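Local structure of PHOX (4A9V) at residues 186-197 / 269-277. The protein is an alkaline phosphatase that hydrolyses phosphate monoesters, using a complex iron-calcium cofactor held within a beta-propeller. Numbering follows the deposited sequence.
Sequences WGTYLTCEENFT and RFKHENAAL. With CA (calcium ion), chain Q; FEO (mu-oxo-diiron), chain S.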
loop_
_atom_site.group_PDB
_atom_site.type_symbol
_atom_site.label_atom_id
_atom_site.label_comp_id
_atom_site.label_asym_id
_atom_site.label_seq_id
_atom_site.Cartn_x
_atom_site.Cartn_y
_atom_site.Cartn_z
ATOM N N TRP A 186 -12.622 -12.858 7.681
ATOM C CA TRP A 186 -13.981 -12.602 8.164
ATOM C C TRP A 186 -14.676 -11.532 7.358
ATOM O O TRP A 186 -15.678 -10.968 7.798
ATOM C CB TRP A 186 -13.985 -12.261 9.660
ATOM C CG TRP A 186 -13.040 -11.157 10.063
ATOM C CD1 TRP A 186 -13.334 -9.808 10.235
ATOM C CD2 TRP A 186 -11.624 -11.295 10.419
ATOM N NE1 TRP A 186 -12.212 -9.114 10.609
ATOM C CE2 TRP A 186 -11.153 -9.955 10.746
ATOM C CE3 TRP A 186 -10.740 -12.356 10.498
ATOM C CZ2 TRP A 186 -9.822 -9.701 11.038
ATOM C CZ3 TRP A 186 -9.412 -12.093 10.823
ATOM C CH2 TRP A 186 -8.968 -10.799 11.097
ATOM N N GLY A 187 -14.264 -11.371 6.104
ATOM C CA GLY A 187 -15.058 -10.634 5.124
ATOM C C GLY A 187 -14.939 -9.126 5.215
ATOM O O GLY A 187 -15.834 -8.407 4.781
ATOM N N THR A 188 -13.799 -8.640 5.698
ATOM C CA THR A 188 -13.568 -7.212 5.766
ATOM C C THR A 188 -12.280 -6.795 5.060
ATOM O O THR A 188 -11.437 -7.621 4.694
ATOM C CB THR A 188 -13.565 -6.691 7.211
ATOM O OG1 THR A 188 -12.442 -7.236 7.907
ATOM C CG2 THR A 188 -14.872 -7.038 7.933
ATOM N N TYR A 189 -12.198 -5.492 4.817
ATOM C CA TYR A 189 -11.110 -4.880 4.078
ATOM C C TYR A 189 -10.297 -4.013 5.033
ATOM O O TYR A 189 -10.868 -3.267 5.836
ATOM C CB TYR A 189 -11.702 -3.996 2.975
ATOM C CG TYR A 189 -10.680 -3.318 2.094
ATOM C CD1 TYR A 189 -9.889 -4.064 1.244
ATOM C CD2 TYR A 189 -10.567 -1.931 2.047
ATOM C CE1 TYR A 189 -8.975 -3.461 0.402
ATOM C CE2 TYR A 189 -9.654 -1.315 1.202
ATOM C CZ TYR A 189 -8.880 -2.090 0.365
ATOM O OH TYR A 189 -7.976 -1.530 -0.509
ATOM N N LEU A 190 -8.973 -4.096 4.936
ATOM C CA LEU A 190 -8.093 -3.190 5.662
ATOM C C LEU A 190 -7.465 -2.207 4.690
ATOM O O LEU A 190 -6.943 -2.600 3.639
ATOM C CB LEU A 190 -6.991 -3.976 6.383
ATOM C CG LEU A 190 -7.460 -5.083 7.335
ATOM C CD1 LEU A 190 -6.273 -5.752 8.013
ATOM C CD2 LEU A 190 -8.459 -4.578 8.366
ATOM N N THR A 191 -7.565 -0.928 5.030
ATOM C CA THR A 191 -6.910 0.116 4.277
ATOM C C THR A 191 -5.880 0.813 5.164
ATOM O O THR A 191 -6.075 0.967 6.367
ATOM C CB THR A 191 -7.918 1.118 3.670
ATOM O OG1 THR A 191 -7.216 1.997 2.791
ATOM C CG2 THR A 191 -8.627 1.942 4.728
ATOM N N CYS A 192 -4.759 1.194 4.567
ATOM C CA CYS A 192 -3.572 1.594 5.304
ATOM C C CYS A 192 -3.239 3.053 5.026
ATOM O O CYS A 192 -3.024 3.435 3.877
ATOM C CB CYS A 192 -2.406 0.720 4.867
ATOM S SG CYS A 192 -2.563 -0.976 5.441
ATOM N N GLU A 193 -3.181 3.865 6.077
ATOM C CA GLU A 193 -2.818 5.276 5.966
ATOM C C GLU A 193 -1.301 5.402 6.006
ATOM O O GLU A 193 -0.672 5.030 6.994
ATOM C CB GLU A 193 -3.454 6.064 7.117
ATOM C CG GLU A 193 -4.969 6.045 7.053
ATOM C CD GLU A 193 -5.682 6.525 8.310
ATOM O OE1 GLU A 193 -5.047 6.760 9.364
ATOM O OE2 GLU A 193 -6.925 6.672 8.231
ATOM N N GLU A 194 -0.722 5.911 4.921
ATOM C CA GLU A 194 0.736 5.936 4.750
ATOM C C GLU A 194 1.276 7.361 4.963
ATOM O O GLU A 194 1.554 7.738 6.094
ATOM C CB GLU A 194 1.146 5.351 3.384
ATOM C CG GLU A 194 2.655 5.276 3.179
ATOM C CD GLU A 194 3.046 4.996 1.746
ATOM O OE1 GLU A 194 2.295 5.399 0.830
ATOM O OE2 GLU A 194 4.145 4.445 1.541
ATOM N N ASN A 195 1.321 8.189 3.922
ATOM C CA ASN A 195 1.960 9.510 4.022
ATOM C C ASN A 195 1.007 10.586 4.540
ATOM O O ASN A 195 0.931 11.709 4.019
ATOM C CB ASN A 195 2.565 9.901 2.683
ATOM C CG ASN A 195 3.775 9.059 2.345
ATOM O OD1 ASN A 195 4.705 8.955 3.149
ATOM N ND2 ASN A 195 3.728 8.371 1.219
ATOM N N PHE A 196 0.344 10.259 5.640
ATOM C CA PHE A 196 -0.661 11.140 6.215
ATOM C C PHE A 196 -0.058 12.457 6.694
ATOM O O PHE A 196 -0.710 13.495 6.654
ATOM C CB PHE A 196 -1.411 10.446 7.359
ATOM C CG PHE A 196 -0.572 10.193 8.581
ATOM C CD1 PHE A 196 0.232 9.072 8.685
ATOM C CD2 PHE A 196 -0.630 11.060 9.654
ATOM C CE1 PHE A 196 1.006 8.862 9.812
ATOM C CE2 PHE A 196 0.144 10.857 10.777
ATOM C CZ PHE A 196 0.954 9.750 10.868
ATOM N N THR A 197 1.186 12.409 7.156
ATOM C CA THR A 197 1.849 13.585 7.704
ATOM C C THR A 197 2.036 14.675 6.660
ATOM O O THR A 197 2.096 15.853 7.010
ATOM C CB THR A 197 3.220 13.218 8.299
ATOM O OG1 THR A 197 3.983 12.509 7.320
ATOM C CG2 THR A 197 3.064 12.339 9.524
ATOM N N ARG A 269 0.579 2.980 15.001
ATOM C CA ARG A 269 0.556 4.165 14.151
ATOM C C ARG A 269 1.923 4.365 13.509
ATOM O O ARG A 269 2.941 4.437 14.206
ATOM C CB ARG A 269 0.183 5.403 14.978
ATOM C CG ARG A 269 0.284 6.706 14.207
ATOM C CD ARG A 269 -0.359 7.832 14.990
ATOM N NE ARG A 269 -0.005 9.147 14.470
ATOM C CZ ARG A 269 1.085 9.826 14.807
ATOM N NH1 ARG A 269 1.972 9.315 15.647
ATOM N NH2 ARG A 269 1.322 10.998 14.243
ATOM N N PHE A 270 1.938 4.430 12.183
ATOM C CA PHE A 270 3.136 4.637 11.378
ATOM C C PHE A 270 2.662 4.796 9.929
ATOM O O PHE A 270 1.466 4.986 9.696
ATOM C CB PHE A 270 4.208 3.524 11.580
ATOM C CG PHE A 270 3.694 2.104 11.465
ATOM C CD1 PHE A 270 3.696 1.444 10.244
ATOM C CD2 PHE A 270 3.441 1.359 12.609
ATOM C CE1 PHE A 270 3.366 0.105 10.160
ATOM C CE2 PHE A 270 3.113 0.025 12.531
ATOM C CZ PHE A 270 3.105 -0.611 11.313
ATOM N N LYS A 271 3.589 4.869 8.981
ATOM C CA LYS A 271 3.221 5.120 7.595
ATOM C C LYS A 271 2.960 3.781 6.892
ATOM O O LYS A 271 3.827 3.209 6.229
ATOM C CB LYS A 271 4.277 5.991 6.912
ATOM C CG LYS A 271 4.394 7.328 7.608
ATOM C CD LYS A 271 5.301 8.330 6.923
ATOM C CE LYS A 271 5.471 9.546 7.818
ATOM N NZ LYS A 271 6.408 10.553 7.255
ATOM N N HIS A 272 1.786 3.228 7.184
ATOM C CA HIS A 272 1.439 1.868 6.780
ATOM C C HIS A 272 1.366 1.738 5.281
ATOM O O HIS A 272 0.594 2.451 4.640
ATOM C CB HIS A 272 0.067 1.506 7.336
ATOM C CG HIS A 272 0.029 1.320 8.825
ATOM N ND1 HIS A 272 0.261 0.120 9.404
ATOM C CD2 HIS A 272 -0.296 2.193 9.848
ATOM C CE1 HIS A 272 0.106 0.229 10.730
ATOM N NE2 HIS A 272 -0.230 1.491 11.005
ATOM N N GLU A 273 2.031 0.724 4.730
ATOM C CA GLU A 273 1.891 0.394 3.313
ATOM C C GLU A 273 0.728 -0.580 3.109
ATOM O O GLU A 273 -0.325 -0.194 2.609
ATOM C CB GLU A 273 3.180 -0.174 2.743
ATOM C CG GLU A 273 3.084 -0.425 1.244
ATOM C CD GLU A 273 3.580 0.730 0.398
ATOM O OE1 GLU A 273 4.274 1.617 0.959
ATOM O OE2 GLU A 273 3.302 0.718 -0.829
ATOM N N ASN A 274 0.911 -1.848 3.480
ATOM C CA ASN A 274 -0.172 -2.831 3.396
ATOM C C ASN A 274 -0.270 -3.656 4.673
ATOM O O ASN A 274 0.406 -3.396 5.666
ATOM C CB ASN A 274 -0.102 -3.695 2.106
ATOM C CG ASN A 274 0.700 -4.978 2.270
ATOM O OD1 ASN A 274 1.692 -5.029 2.999
ATOM N ND2 ASN A 274 0.352 -5.987 1.477
ATOM N N ALA A 275 -1.196 -4.607 4.661
ATOM C CA ALA A 275 -1.509 -5.402 5.837
ATOM C C ALA A 275 -1.755 -6.836 5.376
ATOM O O ALA A 275 -2.763 -7.134 4.747
ATOM C CB ALA A 275 -2.738 -4.839 6.535
ATOM N N ALA A 276 -0.752 -7.684 5.563
ATOM C CA ALA A 276 -0.753 -9.037 5.010
ATOM C C ALA A 276 -1.281 -10.023 6.039
ATOM O O ALA A 276 -0.677 -10.201 7.095
ATOM C CB ALA A 276 0.654 -9.434 4.587
ATOM N N LEU A 277 -2.406 -10.660 5.734
ATOM C CA LEU A 277 -3.054 -11.576 6.674
ATOM C C LEU A 277 -2.431 -12.964 6.634
ATOM O O LEU A 277 -2.213 -13.531 5.566
ATOM C CB LEU A 277 -4.549 -11.678 6.365
ATOM C CG LEU A 277 -5.463 -10.732 7.142
ATOM C CD1 LEU A 277 -5.571 -11.126 8.605
ATOM C CD2 LEU A 277 -5.031 -9.287 6.992
HETATM CA CA CA Q . 3.460 1.832 -2.849
HETATM FE FE1 FEO S . 1.930 4.607 -1.016
HETATM FE FE2 FEO S . 4.956 3.273 0.045
HETATM O O FEO S . 3.648 3.724 -1.300
HETATM O O HOH W 1 5.494 11.176 4.685
HETATM O O HOH W 2 1.532 3.903 -3.018
HETATM O O HOH W 3 1.095 1.007 -2.636
HETATM O O HOH W 4 2.596 1.442 -5.151
HETATM O O HOH W 5 4.365 3.992 -4.042
HETATM O O HOH W 6 3.131 6.296 -1.940
#
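The Glu-194 and Glu-273 side chains run alongside each other to the same metals and bring two neighbouring sheets of the beta-propeller together on its iron-calcium cofactor. Glu-194, just past strand 189-193, is fully extended, CG anti to the backbone N (chi1 -177°), and its carboxylate bridges the mu-oxo-diiron group: OE1 binds FE1 at 2.0 Å, OE2 binds FE2. Glu-273 bends at chi2 (93°), and its carboxylate stands almost perpendicular to that of Glu-194. It spans FE2 through OE1 and the calcium through OE2, the latter at 2.3 Å. Shared coordination of FE2 brings Glu-194 OE2 and Glu-273 OE1 to 2.9 Å, where the metal's positive charge probably offsets the repulsion. Cys-179 and Glu-90 also bind FE1; Asp-292 and Glu-387 also bind FE2. Behind the two carboxylates, on the backbone side, His-272 N gives a weak, bent hydrogen bond to Glu-193 O (3.1 Å), while Cys-192 CB packs against the carbonyls of His-272 and Glu-273. Farther along, Leu-190 CD1 meets Ala-275 CB and Leu-277 CD2, both at 3.9 Å. On the other flank, Lys-271 runs extended past Glu-194 O, and its NZ reaches Thr-197 OG1 and water 1, which also lies 2.8 Å from Asn-195 OD1; Tyr-216 and Glu-293 are further partners of this ammonium. An alanine in place of Lys-271 is likely to leave Glu-293 without its salt-bridge mate, and Thr-197 OG1 and water 1 without their ammonium partner. The Phe-196 ring stands across the Arg-269 guanidinium, which has a further polar partner in Ile-369; the planes are 64° apart, with Arg-269 NH2 in the ring plane at its edge, 3.6 Å from Phe-196 CZ.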